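Local coordinates for epimerase family protein SDR39U1 (Homo sapiens, PDB 4B4O) that is a putative NADP-dependent oxidoreductase of the short-chain dehydrogenase/reductase superfamily that binds NADPH, at residues I183-G186 with H187-F190; P191-I195 with G196-G200; P282-G285 with A286-E290. The protein carries 3 engineered substitutions. All coordinates share one frame; numbering follows the deposited sequence. Where two conformers were deposited one is given.

Overall arrangement
The three contacts follow one another along the chain. Interaction 1 (183-190) is a loop after helix 166-176, and it runs directly into interaction 2 (191-200), where strand 192-194 of the parallel sheet gives way to helix 195-207. Interaction 3 (282-290) opens helix 284-293 near the C-terminus. Centres of interactions 2 and 3 lie about 11 Å apart, and the two touch: His194 bonds to Glu290, and Trp192 packs on Leu284 and Ala287. The C-terminal helix is thus joined to an edge of the nucleotide-binding sheet, while the loop of interaction 1, its centre about 20 Å from that of interaction 2, lies against later parts of the chain (residues 223-261).

Interaction 1 of 3, residues I183-G186 with H187-F190; sequences IGSG and HQFF
A type II' beta turn from Ile183 to Gly186 reverses the backbone, closed by a weak bond from Gly186 N to Ile183 O, and the chain then carries Gln188 back against the turn. The carboxamide of Gln188 reaches Ile183: NE2 donates to Ile183 O at 2.8 Å, nearly straight at 166°, with the acceptor close to the amide plane. CG of Gln188 sits between the backbone N and the carbonyl carbon (chi1 69°), and a bend at chi2 brings the amide back over the loop. Its OE1 lies 3.1 Å from Gly186 N, and a water held by Ser185 N reaches the same oxygen through a weak bond. NE2 also donates to Leu261 O; two carbonyl partners probably fix the amide's rotation. The His187 ring lies obliquely beside Ser185 CB. Gly184 holds the second position of the turn, whose positive phi suits glycine; Gly186 also has a positive phi. Backbone bonds join Gly186 and Gln188 to Ala226 and Asn225 at the start of helix 225-236, and Gly184 to Leu244. Ser185, third residue of the type II' turn, accepts from His187 N through OG (3.1 Å), adding an ST turn.

Interaction 2 of 3, residues P191-I195 with G196-G200; sequences PWIHI and GDLAG
His194 turns the edge of its imidazole to the first turn of the helix that follows it, and ND1 accepts from Gly196 N at 2.9 Å, the amide lying 22° out of the ring plane. This is an N-cap bond, and histidine serves because its ring nitrogen can stand in for the missing acceptor of a preceding helical turn. With CG anti to the backbone N (chi1 -171°), the ring swings alongside the chain and leaves NE2 directed to Glu290, its second partner. Gly196, with no side chain, probably leaves the ring room beside its amide. The carbonyl of His194 takes two donors: Leu198 N at 3.1 Å, close to the line of the C=O bond, and Asp197 N at 2.8 Å, from above the carbonyl plane. Replacing His194 by an alanine would probably leave Gly196 N without its capping acceptor and Glu290 without this mate.

Ile193 comes at the helix from the strand side. Its CG1 meets Asp197 CB at 3.7 Å, while CG2 lies 4.0 Å from Leu198 CB; the Ile193 and Leu198 side chains cross at about a right angle. The buried Asp197 carboxylate is held by Tyr277 OH and Ser280 N at OD1, and by Phe281 N at OD2, which also takes a water that accepts from His194 N. In this strand-to-helix passage of the Rossmann-type fold, strand 192-194 and helix 196-200 stand at 85°, with Leu198 against the NADP-binding Val160 of strand 151-161 and Ile12 of helix 11-22, and His194 against helix 284-293.

Interaction 3 of 3, residues P282-G285 with A286-E290; sequences PELG and AALKE
Helix 284-293 opens with an N-cap, Glu283, whose side chain bends back over the first turn to meet Gly285 and Ala286. In the conformer given, one of two deposited, its OE2 accepts from Gly285 N at 2.9 Å, the amide approaching from above the carboxylate plane, while OE1 lies 3.5 Å from Ala286 N. CG of Glu283 is anti to the backbone N (chi1 -164°) and the chain turns sharply at chi2, which brings the carboxylate to the first-turn amides. A negative carboxylate suits this end, where it would probably interact well with the helix dipole; Gly285 may leave room for it in this conformer. Glu283 O accepts from Ala287 N at 3.2 Å, in the carbonyl plane, as the first regular helical bond.

This helix belongs to the C-terminal DUF1731 region and lies against the Rossmann-type sheet, so one flank is apolar. Leu284 CD1 and Leu288 CG meet at 4.0 Å, one turn apart, and their branches fill the space toward Leu161; Leu288 also packs on Phe228, Thr231 and Phe232 of helix 225-236. A backbone bond links the same pair, Leu288 N to Leu284 O (2.9 Å), and the next runs from Lys289 N to Gly285 O (3.0 Å). Ala287 is small enough to let Trp192 and His194 of strand 192-194 come close. On the exposed flank, Lys289 leads its amine away to a salt bridge with Glu293.

Interaction 1 of 3, residues I183-G186 with H187-F190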
loop_
_atom_site.group_PDB
_atom_site.type_symbol
_atom_site.label_atom_id
_atom_site.label_comp_id
_atom_site.label_asym_id
_atom_site.label_seq_id
_atom_site.Cartn_x
_atom_site.Cartn_y
_atom_site.Cartn_z
ATOM N N ILE A 183 5.894 -10.556 -16.891
ATOM C CA ILE A 183 4.800 -9.767 -17.450
ATOM C C ILE A 183 5.366 -8.784 -18.470
ATOM O O ILE A 183 6.166 -7.932 -18.121
ATOM C CB ILE A 183 4.076 -8.961 -16.358
ATOM C CG1 ILE A 183 3.634 -9.876 -15.212
ATOM C CG2 ILE A 183 2.895 -8.227 -16.946
ATOM C CD1 ILE A 183 3.116 -9.105 -14.021
ATOM N N GLY A 184 4.956 -8.896 -19.732
ATOM C CA GLY A 184 5.480 -8.025 -20.783
ATOM C C GLY A 184 6.932 -8.351 -21.131
ATOM O O GLY A 184 7.290 -9.518 -21.277
ATOM N N SER A 185 7.774 -7.332 -21.221
ATOM C CA SER A 185 9.205 -7.537 -21.454
ATOM C C SER A 185 9.907 -8.104 -20.226
ATOM O O SER A 185 10.912 -8.781 -20.350
ATOM C CB SER A 185 9.894 -6.219 -21.817
ATOM O OG SER A 185 9.873 -5.300 -20.731
ATOM N N GLY A 186 9.369 -7.806 -19.044
ATOM C CA GLY A 186 9.985 -8.196 -17.788
ATOM C C GLY A 186 11.050 -7.228 -17.333
ATOM O O GLY A 186 11.545 -7.322 -16.210
ATOM N N HIS A 187 11.391 -6.276 -18.189
ATOM C CA HIS A 187 12.440 -5.308 -17.865
ATOM C C HIS A 187 12.031 -4.240 -16.909
ATOM O O HIS A 187 12.890 -3.605 -16.318
ATOM C CB HIS A 187 12.994 -4.689 -19.143
ATOM C CG HIS A 187 13.910 -5.632 -19.888
ATOM N ND1 HIS A 187 13.650 -6.103 -21.114
ATOM C CD2 HIS A 187 15.091 -6.238 -19.478
ATOM C CE1 HIS A 187 14.643 -6.936 -21.496
ATOM N NE2 HIS A 187 15.528 -7.009 -20.492
ATOM N N GLN A 188 10.732 -4.046 -16.749
ATOM C CA GLN A 188 10.207 -2.968 -15.924
ATOM C C GLN A 188 10.553 -3.134 -14.436
ATOM O O GLN A 188 10.654 -4.242 -13.926
ATOM C CB GLN A 188 8.697 -2.834 -16.105
ATOM C CG GLN A 188 7.839 -3.969 -15.546
ATOM C CD GLN A 188 7.680 -5.157 -16.471
ATOM O OE1 GLN A 188 8.501 -5.406 -17.368
ATOM N NE2 GLN A 188 6.619 -5.925 -16.230
ATOM N N PHE A 189 10.784 -2.020 -13.761
ATOM C CA PHE A 189 11.073 -2.046 -12.347
ATOM C C PHE A 189 9.866 -2.578 -11.575
ATOM O O PHE A 189 8.695 -2.332 -11.930
ATOM C CB PHE A 189 11.480 -0.674 -11.825
ATOM C CG PHE A 189 12.798 -0.190 -12.352
ATOM C CD1 PHE A 189 13.991 -0.822 -11.998
ATOM C CD2 PHE A 189 12.855 0.907 -13.197
ATOM C CE1 PHE A 189 15.207 -0.384 -12.488
ATOM C CE2 PHE A 189 14.069 1.346 -13.696
ATOM C CZ PHE A 189 15.247 0.706 -13.335
ATOM N N PHE A 190 10.171 -3.333 -10.528
ATOM C CA PHE A 190 9.176 -3.956 -9.693
ATOM C C PHE A 190 9.354 -3.434 -8.258
ATOM O O PHE A 190 10.063 -4.047 -7.463
ATOM C CB PHE A 190 9.360 -5.466 -9.770
ATOM C CG PHE A 190 8.257 -6.252 -9.150
ATOM C CD1 PHE A 190 7.035 -6.375 -9.796
ATOM C CD2 PHE A 190 8.444 -6.901 -7.948
ATOM C CE1 PHE A 190 5.998 -7.091 -9.222
ATOM C CE2 PHE A 190 7.427 -7.642 -7.372
ATOM C CZ PHE A 190 6.200 -7.744 -8.011
HETATM O O HOH W 1 6.921 -4.865 -20.297
#

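Interaction 2 of 3, residues P191-I195 with G196-G200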
loop_
_atom_site.group_PDB
_atom_site.type_symbol
_atom_site.label_atom_id
_atom_site.label_comp_id
_atom_site.label_asym_id
_atom_site.label_seq_id
_atom_site.Cartn_x
_atom_site.Cartn_y
_atom_site.Cartn_z
ATOM N N PRO A 191 8.750 -2.263 -7.943
ATOM C CA PRO A 191 8.802 -1.765 -6.561
ATOM C C PRO A 191 7.919 -2.640 -5.681
ATOM O O PRO A 191 6.733 -2.803 -5.984
ATOM C CB PRO A 191 8.220 -0.345 -6.659
ATOM C CG PRO A 191 7.353 -0.365 -7.855
ATOM C CD PRO A 191 7.936 -1.393 -8.804
ATOM N N TRP A 192 8.496 -3.198 -4.626
ATOM C CA TRP A 192 7.782 -4.140 -3.798
ATOM C C TRP A 192 8.170 -3.938 -2.369
ATOM O O TRP A 192 9.200 -3.319 -2.079
ATOM C CB TRP A 192 8.127 -5.555 -4.243
ATOM C CG TRP A 192 9.569 -5.880 -3.997
ATOM C CD1 TRP A 192 10.637 -5.667 -4.831
ATOM C CD2 TRP A 192 10.143 -6.446 -2.773
ATOM N NE1 TRP A 192 11.789 -6.056 -4.237
ATOM C CE2 TRP A 192 11.568 -6.531 -3.003
ATOM C CE3 TRP A 192 9.620 -6.872 -1.548
ATOM C CZ2 TRP A 192 12.432 -7.013 -2.050
ATOM C CZ3 TRP A 192 10.496 -7.355 -0.588
ATOM C CH2 TRP A 192 11.878 -7.430 -0.842
ATOM N N ILE A 193 7.369 -4.485 -1.461
ATOM C CA ILE A 193 7.704 -4.537 -0.040
ATOM C C ILE A 193 7.021 -5.751 0.580
ATOM O O ILE A 193 5.918 -6.130 0.178
ATOM C CB ILE A 193 7.263 -3.256 0.703
ATOM C CG1 ILE A 193 7.845 -3.211 2.117
ATOM C CG2 ILE A 193 5.730 -3.111 0.758
ATOM C CD1 ILE A 193 7.688 -1.851 2.776
ATOM N N HIS A 194 7.693 -6.388 1.531
ATOM C CA HIS A 194 7.090 -7.474 2.271
ATOM C C HIS A 194 6.077 -6.886 3.215
ATOM O O HIS A 194 6.308 -5.843 3.816
ATOM C CB HIS A 194 8.134 -8.262 3.026
ATOM C CG HIS A 194 7.604 -9.532 3.634
ATOM N ND1 HIS A 194 6.928 -9.551 4.800
ATOM C CD2 HIS A 194 7.647 -10.847 3.188
ATOM C CE1 HIS A 194 6.585 -10.813 5.093
ATOM N NE2 HIS A 194 7.020 -11.604 4.105
ATOM N N ILE A 195 4.932 -7.548 3.334
ATOM C CA ILE A 195 3.861 -7.039 4.171
ATOM C C ILE A 195 4.336 -6.746 5.583
ATOM O O ILE A 195 3.881 -5.799 6.192
ATOM C CB ILE A 195 2.640 -7.992 4.250
ATOM C CG1 ILE A 195 1.523 -7.300 5.057
ATOM C CG2 ILE A 195 3.040 -9.337 4.885
ATOM C CD1 ILE A 195 0.154 -7.344 4.475
ATOM N N GLY A 196 5.239 -7.559 6.112
ATOM C CA GLY A 196 5.774 -7.318 7.446
ATOM C C GLY A 196 6.507 -6.001 7.552
ATOM O O GLY A 196 6.486 -5.365 8.599
ATOM N N ASP A 197 7.157 -5.598 6.469
ATOM C CA ASP A 197 7.923 -4.353 6.460
ATOM C C ASP A 197 7.050 -3.128 6.218
ATOM O O ASP A 197 7.355 -2.052 6.726
ATOM C CB ASP A 197 9.064 -4.424 5.444
ATOM C CG ASP A 197 10.269 -5.171 5.976
ATOM O OD1 ASP A 197 10.621 -4.969 7.158
ATOM O OD2 ASP A 197 10.869 -5.960 5.200
ATOM N N LEU A 198 5.959 -3.262 5.469
ATOM C CA LEU A 198 5.010 -2.149 5.385
ATOM C C LEU A 198 4.361 -1.938 6.744
ATOM O O LEU A 198 4.268 -0.826 7.216
ATOM C CB LEU A 198 3.939 -2.354 4.295
ATOM C CG LEU A 198 3.004 -1.143 4.134
ATOM C CD1 LEU A 198 3.804 0.104 3.833
ATOM C CD2 LEU A 198 2.005 -1.390 3.023
ATOM N N ALA A 199 3.937 -3.034 7.354
ATOM C CA ALA A 199 3.382 -3.021 8.687
ATOM C C ALA A 199 4.354 -2.378 9.686
ATOM O O ALA A 199 3.958 -1.590 10.556
ATOM C CB ALA A 199 3.045 -4.453 9.095
ATOM N N GLY A 200 5.635 -2.719 9.535
ATOM C CA GLY A 200 6.708 -2.174 10.374
ATOM C C GLY A 200 6.961 -0.673 10.202
ATOM O O GLY A 200 7.100 0.055 11.186
HETATM O O HOH W 2 10.352 -5.944 2.415
#

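Interaction 3 of 3, residues P282-G285 with A286-E290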
loop_
_atom_site.group_PDB
_atom_site.type_symbol
_atom_site.label_atom_id
_atom_site.label_comp_id
_atom_site.label_asym_id
_atom_site.label_seq_id
_atom_site.Cartn_x
_atom_site.Cartn_y
_atom_site.Cartn_z
ATOM N N PRO A 282 14.654 -7.028 3.424
ATOM C CA PRO A 282 15.096 -6.075 2.397
ATOM C C PRO A 282 15.457 -6.690 1.028
ATOM O O PRO A 282 15.412 -5.998 0.027
ATOM C CB PRO A 282 16.370 -5.474 3.022
ATOM C CG PRO A 282 16.894 -6.551 3.885
ATOM C CD PRO A 282 15.671 -7.207 4.469
ATOM N N GLU A 283 15.826 -7.962 1.026
ATOM C CA GLU A 283 16.262 -8.642 -0.191
ATOM C C GLU A 283 15.100 -9.511 -0.683
ATOM O O GLU A 283 14.419 -10.171 0.102
ATOM C CB GLU A 283 17.550 -9.454 0.052
ATOM C CG GLU A 283 18.295 -9.896 -1.224
ATOM C CD GLU A 283 17.860 -11.265 -1.762
ATOM O OE1 GLU A 283 17.962 -12.276 -1.005
ATOM O OE2 GLU A 283 17.414 -11.334 -2.938
ATOM N N LEU A 284 14.857 -9.499 -1.992
ATOM C CA LEU A 284 13.660 -10.138 -2.554
ATOM C C LEU A 284 13.593 -11.633 -2.314
ATOM O O LEU A 284 12.528 -12.184 -2.036
ATOM C CB LEU A 284 13.552 -9.848 -4.062
ATOM C CG LEU A 284 12.275 -10.303 -4.780
ATOM C CD1 LEU A 284 10.990 -9.763 -4.148
ATOM C CD2 LEU A 284 12.432 -9.846 -6.223
ATOM N N GLY A 285 14.724 -12.301 -2.471
ATOM C CA GLY A 285 14.819 -13.728 -2.203
ATOM C C GLY A 285 14.353 -14.071 -0.810
ATOM O O GLY A 285 13.588 -14.990 -0.625
ATOM N N ALA A 286 14.844 -13.351 0.186
ATOM C CA ALA A 286 14.466 -13.634 1.569
ATOM C C ALA A 286 12.967 -13.429 1.767
ATOM O O ALA A 286 12.341 -14.192 2.490
ATOM C CB ALA A 286 15.262 -12.771 2.533
ATOM N N ALA A 287 12.414 -12.397 1.126
ATOM C CA ALA A 287 10.998 -12.092 1.231
ATOM C C ALA A 287 10.147 -13.215 0.649
ATOM O O ALA A 287 9.212 -13.690 1.301
ATOM C CB ALA A 287 10.684 -10.771 0.559
ATOM N N LEU A 288 10.469 -13.649 -0.566
ATOM C CA LEU A 288 9.675 -14.685 -1.240
ATOM C C LEU A 288 9.838 -16.052 -0.589
ATOM O O LEU A 288 8.913 -16.848 -0.569
ATOM C CB LEU A 288 9.981 -14.723 -2.740
ATOM C CG LEU A 288 9.584 -13.418 -3.470
ATOM C CD1 LEU A 288 9.853 -13.532 -4.968
ATOM C CD2 LEU A 288 8.139 -13.030 -3.259
ATOM N N LYS A 289 11.001 -16.286 -0.005
ATOM C CA LYS A 289 11.266 -17.505 0.766
ATOM C C LYS A 289 10.360 -17.599 2.020
ATOM O O LYS A 289 9.834 -18.672 2.312
ATOM C CB LYS A 289 12.753 -17.575 1.135
ATOM C CG LYS A 289 13.200 -18.776 1.956
ATOM C CD LYS A 289 14.730 -18.864 1.987
ATOM C CE LYS A 289 15.319 -19.440 3.283
ATOM N NZ LYS A 289 15.089 -20.888 3.507
ATOM N N GLU A 290 10.163 -16.488 2.734
ATOM C CA GLU A 290 9.220 -16.447 3.853
ATOM C C GLU A 290 7.807 -16.806 3.395
ATOM O O GLU A 290 7.129 -17.631 4.005
ATOM C CB GLU A 290 9.207 -15.052 4.497
ATOM C CG GLU A 290 8.440 -14.937 5.820
ATOM C CD GLU A 290 6.906 -14.853 5.680
ATOM O OE1 GLU A 290 6.387 -14.270 4.700
ATOM O OE2 GLU A 290 6.210 -15.351 6.605
#